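Local coordinates for protein oligoribonuclease (Colwellia psychrerythraea, PDB 6A4D) that probably degrades very short RNAs to mononucleotides as a 3'-to-5' exonuclease with an RNase H-like fold, at residues 91-94 with 95-98; 112-115 with 116-120; 174-177 with 178-182. The protein carries 1 engineered substitution. One frame throughout, in Å; residues are numbered along the deposited sequence.

Contact 1. Residues 91-94 with 95-98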
# COMPACT_ATOMS: atom_id res chain seq x y z
N GLU A 91 -13.22 5.09 19.78
CA GLU A 91 -12.06 4.92 20.67
C GLU A 91 -10.73 5.07 19.95
O GLU A 91 -9.88 5.87 20.38
CB GLU A 91 -12.09 3.56 21.36
CG GLU A 91 -13.29 3.30 22.29
CD GLU A 91 -13.56 4.43 23.28
OE1 GLU A 91 -12.89 4.51 24.34
OE2 GLU A 91 -14.45 5.26 22.98
N SER A 92 -10.56 4.34 18.83
CA SER A 92 -9.30 4.37 18.03
C SER A 92 -8.94 5.76 17.52
O SER A 92 -7.78 6.18 17.64
CB SER A 92 -9.38 3.38 16.90
OG SER A 92 -9.44 2.08 17.45
N LEU A 93 -9.93 6.49 17.02
CA LEU A 93 -9.73 7.84 16.55
C LEU A 93 -9.27 8.76 17.66
O LEU A 93 -8.29 9.48 17.51
CB LEU A 93 -10.98 8.41 15.92
CG LEU A 93 -10.81 9.79 15.30
CD1 LEU A 93 -9.58 9.90 14.38
CD2 LEU A 93 -12.08 10.21 14.56
N ALA A 94 -9.96 8.70 18.80
CA ALA A 94 -9.59 9.51 19.98
C ALA A 94 -8.18 9.21 20.44
O ALA A 94 -7.44 10.12 20.77
CB ALA A 94 -10.55 9.25 21.12
N PHE A 95 -7.80 7.94 20.46
CA PHE A 95 -6.44 7.54 20.79
C PHE A 95 -5.36 8.12 19.87
O PHE A 95 -4.38 8.68 20.36
CB PHE A 95 -6.32 6.04 20.78
CG PHE A 95 -4.94 5.55 21.04
CD1 PHE A 95 -4.39 5.65 22.32
CD2 PHE A 95 -4.19 4.95 20.02
CE1 PHE A 95 -3.12 5.16 22.59
CE2 PHE A 95 -2.90 4.46 20.28
CZ PHE A 95 -2.37 4.55 21.56
N VAL A 96 -5.54 8.03 18.55
CA VAL A 96 -4.51 8.52 17.68
C VAL A 96 -4.49 10.03 17.68
O VAL A 96 -3.45 10.62 17.42
CB VAL A 96 -4.60 7.98 16.22
CG1 VAL A 96 -4.28 6.50 16.23
CG2 VAL A 96 -5.97 8.27 15.58
N GLN A 97 -5.64 10.67 17.94
CA GLN A 97 -5.69 12.14 17.95
C GLN A 97 -4.89 12.72 19.11
O GLN A 97 -4.41 13.84 19.02
CB GLN A 97 -7.11 12.66 18.05
CG GLN A 97 -7.78 12.78 16.75
CD GLN A 97 -9.24 12.87 16.92
OE1 GLN A 97 -9.75 12.53 17.97
NE2 GLN A 97 -9.92 13.36 15.92
N GLU A 98 -4.84 11.96 20.18
CA GLU A 98 -4.02 12.25 21.32
C GLU A 98 -2.54 12.24 21.00
O GLU A 98 -1.81 13.02 21.55
CB GLU A 98 -4.30 11.24 22.44
CG GLU A 98 -3.46 11.44 23.71
CD GLU A 98 -4.15 10.90 24.98
OE1 GLU A 98 -3.63 9.96 25.63
OE2 GLU A 98 -5.25 11.40 25.33

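Contact 2. Residues 112-115 with 116-120. With 9RC (5'-O-[(S)-hydroxy(4-nitrophenoxy)phosphoryl]thymidine), chain C.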
# COMPACT_ATOMS: atom_id res chain seq x y z
N ILE A 112 0.37 -3.18 4.64
CA ILE A 112 -0.58 -2.32 5.34
C ILE A 112 -1.72 -1.79 4.42
O ILE A 112 -2.81 -1.48 4.92
CB ILE A 112 0.18 -1.18 6.06
CG1 ILE A 112 -0.67 -0.44 7.08
CG2 ILE A 112 0.68 -0.16 5.03
CD1 ILE A 112 -1.18 -1.26 8.23
N GLY A 113 -1.45 -1.69 3.12
CA GLY A 113 -2.43 -1.33 2.07
C GLY A 113 -3.64 -2.24 2.18
O GLY A 113 -4.82 -1.79 2.04
N GLN A 114 -3.40 -3.52 2.46
CA GLN A 114 -4.49 -4.44 2.55
C GLN A 114 -5.40 -4.07 3.68
O GLN A 114 -6.63 -4.06 3.51
CB GLN A 114 -4.01 -5.87 2.71
CG GLN A 114 -5.11 -6.91 2.94
CD GLN A 114 -6.07 -7.12 1.75
OE1 GLN A 114 -5.86 -6.65 0.63
NE2 GLN A 114 -7.08 -7.88 1.99
N ASP A 115 -4.82 -3.76 4.84
CA ASP A 115 -5.64 -3.33 6.00
C ASP A 115 -6.38 -2.02 5.68
O ASP A 115 -7.48 -1.82 6.14
CB ASP A 115 -4.82 -3.07 7.26
CG ASP A 115 -3.95 -4.27 7.71
OD1 ASP A 115 -3.05 -4.69 6.94
OD2 ASP A 115 -4.12 -4.70 8.87
N ARG A 116 -5.76 -1.12 4.91
CA ARG A 116 -6.33 0.19 4.67
C ARG A 116 -7.59 0.09 3.81
O ARG A 116 -8.47 0.93 3.91
CB ARG A 116 -5.26 1.08 4.02
CG ARG A 116 -5.68 2.46 3.56
CD ARG A 116 -4.42 3.32 3.42
NE ARG A 116 -4.80 4.68 3.72
CZ ARG A 116 -4.04 5.63 4.21
NH1 ARG A 116 -2.75 5.47 4.44
NH2 ARG A 116 -4.61 6.80 4.39
N ARG A 117 -7.67 -0.95 3.01
CA ARG A 117 -8.91 -1.29 2.31
C ARG A 117 -10.13 -1.50 3.22
O ARG A 117 -11.24 -1.05 2.91
CB ARG A 117 -8.74 -2.57 1.51
CG ARG A 117 -7.84 -2.47 0.32
CD ARG A 117 -7.57 -3.86 -0.27
NE ARG A 117 -8.65 -4.32 -1.17
CZ ARG A 117 -8.85 -5.59 -1.55
NH1 ARG A 117 -8.09 -6.58 -1.07
NH2 ARG A 117 -9.84 -5.87 -2.38
N PHE A 118 -9.94 -2.26 4.30
CA PHE A 118 -11.03 -2.52 5.20
C PHE A 118 -11.24 -1.24 6.04
O PHE A 118 -12.37 -0.91 6.39
CB PHE A 118 -10.71 -3.67 6.15
CG PHE A 118 -10.82 -5.02 5.53
CD1 PHE A 118 -9.80 -5.52 4.70
CD2 PHE A 118 -11.89 -5.85 5.82
CE1 PHE A 118 -9.90 -6.79 4.12
CE2 PHE A 118 -12.00 -7.14 5.26
CZ PHE A 118 -10.99 -7.61 4.42
N ILE A 119 -10.14 -0.54 6.41
CA ILE A 119 -10.27 0.67 7.23
C ILE A 119 -11.08 1.69 6.43
O ILE A 119 -12.01 2.31 6.95
CB ILE A 119 -8.91 1.27 7.62
CG1 ILE A 119 -8.14 0.34 8.56
CG2 ILE A 119 -9.07 2.65 8.27
CD1 ILE A 119 -8.51 0.41 9.99
N ASN A 120 -10.73 1.83 5.16
CA ASN A 120 -11.40 2.76 4.29
C ASN A 120 -12.88 2.43 4.14
O ASN A 120 -13.68 3.29 4.30
CB ASN A 120 -10.73 2.84 2.90
CG ASN A 120 -11.61 3.53 1.85
OD1 ASN A 120 -12.62 2.96 1.39
ND2 ASN A 120 -11.24 4.74 1.48
OAJ 9RC C . -3.37 -9.66 1.36
CAE 9RC C . -2.96 -10.82 1.24
NAI 9RC C . -3.26 -11.52 0.08
CAL 9RC C . -2.80 -12.83 -0.08
OAS 9RC C . -3.10 -13.42 -1.13
CAT 9RC C . -2.02 -13.43 0.92
CAU 9RC C . -1.52 -14.74 0.78
CAF 9RC C . -1.75 -12.71 2.06
NAB 9RC C . -2.23 -11.39 2.20
CAA 9RC C . -1.98 -10.59 3.40
OAC 9RC C . -0.64 -10.18 3.48
CAD 9RC C . -2.18 -11.44 4.63
CAH 9RC C . -1.56 -10.59 5.66
OAK 9RC C . -2.57 -9.75 6.17
CAG 9RC C . -0.54 -9.79 4.86
CAR 9RC C . 0.82 -10.22 5.30
OAQ 9RC C . 1.73 -9.60 4.41
PAP 9RC C . 3.27 -9.88 4.57
OAO 9RC C . 3.96 -8.83 3.58
OAN 9RC C . 3.51 -11.23 3.99
OAM 9RC C . 3.41 -9.70 6.12
CAV 9RC C . 4.34 -9.80 7.15
CAW 9RC C . 3.93 -9.47 8.49
CAY 9RC C . 4.87 -9.49 9.58
CBA 9RC C . 6.23 -9.87 9.36
NBB 9RC C . 7.25 -9.94 10.29
OBD 9RC C . 8.30 -11.18 10.36
OBC 9RC C . 7.47 -8.85 11.11
CAZ 9RC C . 6.57 -10.19 8.04
CAX 9RC C . 5.68 -10.16 6.94

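Contact 3. Residues 174-177 with 178-182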
# COMPACT_ATOMS: atom_id res chain seq x y z
N LEU A 174 11.41 -3.63 11.00
CA LEU A 174 11.86 -2.38 10.46
C LEU A 174 13.10 -1.86 11.20
O LEU A 174 13.98 -1.27 10.58
CB LEU A 174 10.74 -1.33 10.45
CG LEU A 174 11.10 0.05 9.89
CD1 LEU A 174 11.51 0.01 8.42
CD2 LEU A 174 9.97 1.04 10.09
N LYS A 175 13.19 -2.17 12.48
CA LYS A 175 14.35 -1.84 13.33
C LYS A 175 15.57 -2.59 12.84
O LYS A 175 16.66 -2.07 12.69
CB LYS A 175 14.06 -2.20 14.77
CG LYS A 175 13.37 -1.17 15.59
CD LYS A 175 13.66 -1.43 17.09
CE LYS A 175 13.12 -0.33 18.04
NZ LYS A 175 11.80 -0.59 18.73
N VAL A 176 15.35 -3.84 12.52
CA VAL A 176 16.38 -4.62 11.90
C VAL A 176 16.84 -3.97 10.61
O VAL A 176 18.08 -3.80 10.41
CB VAL A 176 15.93 -6.10 11.73
CG1 VAL A 176 16.79 -6.88 10.75
CG2 VAL A 176 15.90 -6.76 13.09
N TYR A 177 15.92 -3.64 9.71
CA TYR A 177 16.35 -2.97 8.44
C TYR A 177 17.05 -1.65 8.69
O TYR A 177 18.03 -1.33 8.07
CB TYR A 177 15.17 -2.71 7.47
CG TYR A 177 14.44 -3.95 7.04
CD1 TYR A 177 15.12 -5.12 6.70
CD2 TYR A 177 13.05 -3.97 6.97
CE1 TYR A 177 14.46 -6.26 6.31
CE2 TYR A 177 12.36 -5.11 6.59
CZ TYR A 177 13.06 -6.26 6.30
OH TYR A 177 12.39 -7.37 5.94
N ARG A 178 16.52 -0.88 9.61
CA ARG A 178 17.17 0.36 9.99
C ARG A 178 18.68 0.18 10.28
O ARG A 178 19.51 0.95 9.81
CB ARG A 178 16.48 0.95 11.21
CG ARG A 178 16.99 2.34 11.47
CD ARG A 178 16.33 2.96 12.67
NE ARG A 178 16.46 4.39 12.51
CZ ARG A 178 16.35 5.27 13.49
NH1 ARG A 178 16.51 6.56 13.21
NH2 ARG A 178 16.05 4.86 14.73
N GLU A 179 18.99 -0.85 11.06
CA GLU A 179 20.36 -1.17 11.45
C GLU A 179 21.20 -1.81 10.34
O GLU A 179 22.34 -1.38 10.17
CB GLU A 179 20.36 -2.06 12.69
CG GLU A 179 21.73 -2.35 13.28
CD GLU A 179 21.70 -3.48 14.31
OE1 GLU A 179 20.60 -3.84 14.82
OE2 GLU A 179 22.78 -4.00 14.62
N LEU A 180 20.66 -2.77 9.58
CA LEU A 180 21.45 -3.51 8.61
C LEU A 180 21.34 -3.11 7.16
O LEU A 180 22.17 -3.51 6.35
CB LEU A 180 21.15 -5.02 8.72
CG LEU A 180 21.37 -5.64 10.11
CD1 LEU A 180 20.84 -7.05 10.14
CD2 LEU A 180 22.86 -5.61 10.47
N PHE A 181 20.35 -2.32 6.79
CA PHE A 181 20.05 -2.14 5.36
C PHE A 181 19.95 -0.73 4.94
O PHE A 181 20.12 -0.46 3.80
CB PHE A 181 18.75 -2.91 5.06
CG PHE A 181 18.41 -3.08 3.59
CD1 PHE A 181 19.38 -3.26 2.59
CD2 PHE A 181 17.06 -3.22 3.24
CE1 PHE A 181 18.98 -3.47 1.28
CE2 PHE A 181 16.67 -3.46 1.94
CZ PHE A 181 17.62 -3.58 0.96
N PHE A 182 19.79 0.19 5.87
CA PHE A 182 19.77 1.58 5.57
C PHE A 182 21.06 2.20 6.01
O PHE A 182 21.61 1.81 7.02
CB PHE A 182 18.60 2.21 6.34
CG PHE A 182 17.28 1.98 5.71
CD1 PHE A 182 16.89 2.72 4.60
CD2 PHE A 182 16.45 1.00 6.15
CE1 PHE A 182 15.66 2.52 3.99
CE2 PHE A 182 15.22 0.76 5.53
CZ PHE A 182 14.83 1.53 4.46

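Contact 1. Residues 91-94 with 95-98
The backbone N of Phe-95 gives a hydrogen bond of 2.9 Å to O of Glu-91, with an N-H...O angle of 163°. It is one of the i+4 to i bonds of an alpha helix, N the donor and O the acceptor. Val-96, Gln-97 and Glu-98 repeat it to Ser-92, Leu-93 and Ala-94. The last of them, Glu-98 N to Ala-94 O, is longer at 3.2 Å.

The main side-chain meeting is Leu-93 with Gln-97, one turn apart. Leu-93 has CG anti to its backbone N (chi1 -176°), which brings CG and CD1 up against the Gln-97 amide. The two side chains cross at a slant. NE2 of Gln-97 lies 3.7 Å from CG of Leu-93 and 3.8 Å from its CD1. This is van der Waals contact between an amide and a branched end. OE1 of Gln-97 sits 3.4 Å from O of Leu-93; both are acceptors, and no bond joins them.

Val-96 points CG2 back at the preceding turn, 3.3 Å from O of Leu-93. The same methyl packs 4.1 Å from CD1 of Leu-93. Phe-95 touches the earlier turn through CB, and its ring leads off the helix. OG of Ser-92 is hydrogen-bonded to O of Ala-88.

Helix 85-99 thus lies over the sheet. Ser-92, Phe-95 and Val-96 pack on Ile-33 of strand 28-36, and Phe-95 also meets Ala-44 of strand 42-50. Phe-126 of helix 124-127 touches Ser-92 and Val-96, while the loop residue His-129 touches Leu-93, Val-96 and Gln-97.

Contact 2. Residues 112-115 with 116-120
Gln-114 meets Arg-117 and Phe-118 one turn on in helix 112-122, and the bound 9RC, a nucleotide analogue. Its CB is 4.1 Å from OAJ, a thymine carbonyl oxygen of 9RC. CG comes closer to the same oxygen, at 3.6 Å. The chain then bends at chi2 (66°), and CD lies 3.5 Å from NH1 of Arg-117. The tip splits its work. OE1 accepts a hydrogen bond from NH1 of Arg-117 at 2.8 Å, with an N-H...O angle of 159°. OE1 lies at the guanidinium edge, in its plane, while the amide plane is turned 64° from that of the guanidinium. NE2 packs 3.7 Å from CE1 of Phe-118 and is hydrogen-bonded to O of Leu-21. With both ends of the amide held, its rotation is fixed.

Arg-117 also makes a long, weak ion pair with Glu-22. Arg-116 makes a salt bridge with Glu-127 and hydrogen bonds to Asn-134 and O of His-131. Asn-120 is hydrogen-bonded to Glu-22 of the second subunit, where Arg-117 also packs on Asn-120 of that subunit.

This is the nucleotide pocket of an RNase H-like exonuclease. Gln-114 lines the base side, and Ser-111 and Ser-138 hydrogen-bond the same ligand.

Contact 3. Residues 174-177 with 178-182
O of Tyr-177 is gripped by two backbone donors as helix 163-180 ends. Phe-181 N lies 2.8 Å from it, and Phe-182 N lies 3.2 Å from it. The first is the usual i+4 to i bond of an alpha helix; the second, from i+5, is more bent, at 136°. Phe-181 is the first residue to leave helical angles.

The Phe-182 side chain folds back over the turn. Its ring edge faces the same carbonyl, with CD2 3.4 Å from O of Tyr-177, and CE2 packs 4.0 Å from CB of Tyr-177. CG of Phe-182 is anti to its carbonyl carbon (chi1 -78°), which lets the ring return to that helix turn. Separately, CG1 of Val-176 meets CD1 of Leu-180 at 4.1 Å.

Further out, Tyr-177 OH is hydrogen-bonded to Glu-173 of the nucleotide pocket, and its side chain packs on Ile-140 and Lys-141 of helix 137-147. The Phe-182 ring stacks on Phe-182 of the second subunit and meets Phe-181 of the second subunit. With an alanine here, the partner Phe-182 ring is likely to be left without its stack and CB of Tyr-177 less covered. Arg-178 makes a cation-pi contact with Trp-147 of the second subunit.

The whole is a helix C-terminus built into a homodimer interface, with an aromatic cluster shared by the two copies.

Overall arrangement
All three are local contacts along one helix each, 85-99, 112-122 and 163-180, the third running past its C-terminal end. None touches another. Contact 1 packs on strands 28-36 and 42-50 and is partly buried, with two buried and three exposed residues. It has no partner in the second subunit, and its side-chain meeting is van der Waals. Contact 2 is the most central; its centre is about 9 Å from the centre of the chain, and it has no exposed residues. Its chemistry is polar, built on an amide and a guanidinium beside a ligand. Contact 3 is aromatic, and its centre is about 20 Å from the centre of the chain. Contacts 2 and 3 both reach the second subunit.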